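Adhesion and penetration protein autotransporter (Haemophilus influenzae, PDB 3SYJ) promotes adherence and invasion by binding a host cell structure, self-associates in bacterial aggregation, and is probably also a serine protease. Local coordinates at residues Asn420-Leu433 / Ala445-Gln459. Residues are numbered along the deposited sequence; the frame is centred on the assembly and turned at random.
Sequences NKGSISVGDGKVIL and AFSEIGLVSGRGTVQ
Phe446 CG stands anti to its own carbonyl carbon (chi1 -60°) and Ile424 points CG1 anti to the backbone N (chi1 -174°), which brings Ile424 CG2 over one face of the Phe446 ring, 3.6 Å from its centroid in a CH-pi contact. These residues lie in two successive coils of the right-handed beta-helix of the Hap passenger domain. Strand 423-427 runs parallel to 449-452 on one face of the solenoid; after a corner, 430-433 pairs in parallel with 455-459 on the next. Backbone bonds tie both pairs, among them Val426 N to Gly450 O and Val431 N to Thr457 O. Between the faces, Val426 CG2 meets Val458 CG2, while Leu433 spans the interior: CD2 reaches the Phe446 ring edge at CE2 (3.7 Å) and CD1 touches both Ile449 CD1 and Val458 CG1. Leu404 and Phe471, from the adjoining coils, continue this apolar filling along the helix axis.

At the coil's start, Asn420 OD1 accepts from Gly422 N in an Asx turn and also from Gly398 N of the preceding coil; its ND2 gives Ala445 O a nearly straight bond of 2.8 Å, with that oxygen in the amide plane. Both ends of the amide are thus engaged, fixing its rotation. At the corner, Ser453 OG accepts from Arg455 N, an ST turn, and from Arg455 NE within the guanidinium plane, which fixes how the group is turned, while Asp428 CB covers one face. The carboxylate is stacked on the guanidinium, its plane 20° away; because Asp428 OD2 lies well out of the guanidinium plane, the long salt bridge to Arg455 NH1 (3.7 Å) is one of charge only. On the outer side, Lys430 NZ donates a hydrogen bond to Gln459 OE1, 3.0 Å away, and Gln459 NE2 lies 3.7 Å from Ile432 CD1.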
# COMPACT_ATOMS: atom_id res chain seq x y z
N ASN A 420 57.55 -0.26 22.78
CA ASN A 420 57.88 -1.63 23.14
C ASN A 420 58.33 -2.35 21.89
O ASN A 420 57.64 -2.34 20.86
CB ASN A 420 56.69 -2.36 23.74
CG ASN A 420 56.96 -3.84 23.95
OD1 ASN A 420 58.08 -4.24 24.29
ND2 ASN A 420 55.94 -4.66 23.75
N LYS A 421 59.50 -2.97 21.95
CA LYS A 421 60.00 -3.62 20.75
C LYS A 421 59.63 -5.11 20.68
O LYS A 421 59.78 -5.74 19.63
CB LYS A 421 61.50 -3.38 20.59
CG LYS A 421 61.80 -2.16 19.73
CD LYS A 421 63.27 -1.80 19.77
CE LYS A 421 63.64 -1.19 21.11
NZ LYS A 421 65.02 -0.64 21.11
N GLY A 422 59.13 -5.66 21.79
CA GLY A 422 58.65 -7.03 21.79
C GLY A 422 57.33 -7.16 21.04
O GLY A 422 56.65 -6.16 20.80
N SER A 423 56.98 -8.38 20.67
CA SER A 423 55.67 -8.62 20.07
C SER A 423 54.79 -9.45 21.01
O SER A 423 55.17 -9.73 22.14
CB SER A 423 55.81 -9.30 18.71
OG SER A 423 56.47 -10.55 18.85
N ILE A 424 53.61 -9.84 20.54
CA ILE A 424 52.71 -10.61 21.38
C ILE A 424 51.85 -11.60 20.59
O ILE A 424 51.45 -11.33 19.45
CB ILE A 424 51.78 -9.69 22.19
CG1 ILE A 424 50.93 -10.49 23.19
CG2 ILE A 424 50.90 -8.87 21.27
CD1 ILE A 424 50.36 -9.67 24.33
N SER A 425 51.59 -12.76 21.20
CA SER A 425 50.59 -13.68 20.68
C SER A 425 49.48 -13.83 21.71
O SER A 425 49.72 -14.28 22.83
CB SER A 425 51.20 -15.05 20.35
OG SER A 425 50.19 -15.97 20.00
N VAL A 426 48.26 -13.45 21.34
CA VAL A 426 47.14 -13.49 22.26
C VAL A 426 46.31 -14.74 22.02
O VAL A 426 45.51 -14.81 21.08
CB VAL A 426 46.25 -12.24 22.08
CG1 VAL A 426 45.13 -12.23 23.14
CG2 VAL A 426 47.10 -10.97 22.14
N GLY A 427 46.52 -15.75 22.86
CA GLY A 427 45.87 -17.03 22.68
C GLY A 427 44.54 -17.14 23.41
O GLY A 427 43.62 -17.80 22.93
N ASP A 428 44.43 -16.48 24.56
CA ASP A 428 43.24 -16.62 25.39
C ASP A 428 42.96 -15.35 26.19
O ASP A 428 43.88 -14.59 26.51
CB ASP A 428 43.41 -17.82 26.34
CG ASP A 428 42.09 -18.34 26.87
OD1 ASP A 428 41.03 -17.78 26.51
OD2 ASP A 428 42.10 -19.33 27.64
N GLY A 429 41.69 -15.11 26.49
CA GLY A 429 41.33 -13.98 27.32
C GLY A 429 41.40 -12.65 26.59
O GLY A 429 41.15 -12.59 25.39
N LYS A 430 41.74 -11.59 27.31
CA LYS A 430 41.75 -10.26 26.73
C LYS A 430 43.04 -9.50 27.00
O LYS A 430 43.60 -9.55 28.10
CB LYS A 430 40.57 -9.43 27.23
CG LYS A 430 40.37 -8.14 26.45
CD LYS A 430 39.62 -7.10 27.26
CE LYS A 430 38.16 -7.47 27.44
NZ LYS A 430 37.48 -6.47 28.32
N VAL A 431 43.51 -8.80 25.98
CA VAL A 431 44.64 -7.90 26.11
C VAL A 431 44.10 -6.55 25.71
O VAL A 431 43.56 -6.39 24.61
CB VAL A 431 45.76 -8.27 25.14
CG1 VAL A 431 46.74 -7.12 25.00
CG2 VAL A 431 46.47 -9.55 25.59
N ILE A 432 44.20 -5.58 26.62
CA ILE A 432 43.82 -4.21 26.33
C ILE A 432 45.09 -3.42 26.02
O ILE A 432 46.05 -3.47 26.79
CB ILE A 432 43.10 -3.56 27.53
CG1 ILE A 432 41.83 -4.35 27.88
CG2 ILE A 432 42.78 -2.12 27.24
CD1 ILE A 432 41.15 -3.88 29.15
N LEU A 433 45.10 -2.72 24.90
CA LEU A 433 46.25 -1.93 24.50
C LEU A 433 46.09 -0.48 24.92
O LEU A 433 45.22 0.22 24.41
CB LEU A 433 46.46 -1.98 22.99
CG LEU A 433 46.59 -3.38 22.38
CD1 LEU A 433 46.75 -3.26 20.87
CD2 LEU A 433 47.76 -4.11 23.02
N ALA A 445 52.57 -0.37 21.45
CA ALA A 445 52.26 -1.47 22.36
C ALA A 445 53.09 -2.71 22.09
O ALA A 445 53.63 -3.32 23.01
CB ALA A 445 50.78 -1.80 22.30
N PHE A 446 53.20 -3.08 20.82
CA PHE A 446 54.00 -4.23 20.39
C PHE A 446 54.47 -4.02 18.95
O PHE A 446 53.82 -3.32 18.17
CB PHE A 446 53.20 -5.53 20.50
CG PHE A 446 52.72 -5.84 21.89
CD1 PHE A 446 53.57 -6.46 22.81
CD2 PHE A 446 51.43 -5.52 22.29
CE1 PHE A 446 53.13 -6.75 24.10
CE2 PHE A 446 51.00 -5.79 23.57
CZ PHE A 446 51.85 -6.41 24.48
N SER A 447 55.60 -4.62 18.59
CA SER A 447 56.09 -4.50 17.23
C SER A 447 55.29 -5.40 16.29
O SER A 447 55.39 -5.29 15.08
CB SER A 447 57.56 -4.88 17.16
OG SER A 447 57.73 -6.22 17.57
N GLU A 448 54.48 -6.28 16.87
CA GLU A 448 53.70 -7.24 16.10
C GLU A 448 52.69 -7.91 17.03
O GLU A 448 53.02 -8.25 18.17
CB GLU A 448 54.64 -8.28 15.48
CG GLU A 448 54.01 -9.20 14.45
CD GLU A 448 55.04 -10.09 13.75
OE1 GLU A 448 55.80 -10.79 14.45
OE2 GLU A 448 55.07 -10.08 12.50
N ILE A 449 51.46 -8.08 16.55
CA ILE A 449 50.37 -8.60 17.38
C ILE A 449 49.56 -9.65 16.62
O ILE A 449 49.08 -9.38 15.52
CB ILE A 449 49.42 -7.46 17.84
CG1 ILE A 449 50.18 -6.39 18.63
CG2 ILE A 449 48.28 -8.02 18.68
CD1 ILE A 449 49.40 -5.09 18.78
N GLY A 450 49.43 -10.83 17.20
CA GLY A 450 48.63 -11.88 16.60
C GLY A 450 47.53 -12.38 17.52
O GLY A 450 47.72 -12.48 18.73
N LEU A 451 46.37 -12.68 16.94
CA LEU A 451 45.31 -13.38 17.65
C LEU A 451 45.20 -14.82 17.12
O LEU A 451 45.08 -15.03 15.91
CB LEU A 451 43.98 -12.65 17.45
CG LEU A 451 43.72 -11.43 18.33
CD1 LEU A 451 42.70 -10.52 17.68
CD2 LEU A 451 43.26 -11.89 19.71
N VAL A 452 45.26 -15.80 18.02
CA VAL A 452 45.21 -17.21 17.63
C VAL A 452 44.36 -18.04 18.58
O VAL A 452 44.25 -17.72 19.76
CB VAL A 452 46.61 -17.85 17.53
CG1 VAL A 452 47.43 -17.20 16.43
CG2 VAL A 452 47.33 -17.77 18.87
N SER A 453 43.76 -19.09 18.03
CA SER A 453 42.97 -20.09 18.77
C SER A 453 41.52 -19.69 18.98
O SER A 453 40.75 -20.45 19.55
CB SER A 453 43.51 -20.32 20.17
OG SER A 453 42.83 -19.51 21.11
N GLY A 454 41.15 -18.50 18.54
CA GLY A 454 39.77 -18.06 18.60
C GLY A 454 39.28 -17.71 20.00
O GLY A 454 38.18 -17.22 20.15
N ARG A 455 40.09 -17.96 21.02
CA ARG A 455 39.67 -17.70 22.40
C ARG A 455 39.96 -16.27 22.84
O ARG A 455 39.39 -15.79 23.82
CB ARG A 455 40.34 -18.67 23.37
CG ARG A 455 40.07 -20.14 23.12
CD ARG A 455 41.01 -21.01 23.97
NE ARG A 455 42.40 -20.80 23.58
CZ ARG A 455 43.46 -21.26 24.25
NH1 ARG A 455 43.30 -21.95 25.37
NH2 ARG A 455 44.68 -21.01 23.78
N GLY A 456 40.84 -15.59 22.13
CA GLY A 456 41.37 -14.31 22.59
C GLY A 456 40.73 -13.06 22.02
O GLY A 456 40.02 -13.10 21.02
N THR A 457 40.99 -11.93 22.69
CA THR A 457 40.49 -10.63 22.28
C THR A 457 41.54 -9.54 22.49
O THR A 457 42.16 -9.44 23.54
CB THR A 457 39.22 -10.23 23.08
OG1 THR A 457 38.14 -11.13 22.78
CG2 THR A 457 38.78 -8.80 22.75
N VAL A 458 41.73 -8.71 21.47
CA VAL A 458 42.53 -7.51 21.63
C VAL A 458 41.58 -6.33 21.62
O VAL A 458 40.81 -6.16 20.67
CB VAL A 458 43.56 -7.36 20.50
CG1 VAL A 458 44.08 -5.94 20.45
CG2 VAL A 458 44.70 -8.36 20.68
N GLN A 459 41.63 -5.52 22.67
CA GLN A 459 40.76 -4.37 22.83
C GLN A 459 41.59 -3.08 22.79
O GLN A 459 42.61 -2.98 23.47
CB GLN A 459 39.98 -4.47 24.14
CG GLN A 459 39.19 -3.23 24.54
CD GLN A 459 38.56 -3.39 25.92
OE1 GLN A 459 37.93 -4.41 26.21
NE2 GLN A 459 38.73 -2.38 26.77
O HOH W 1 55.66 -12.20 16.78
O HOH W 2 38.36 -13.00 24.83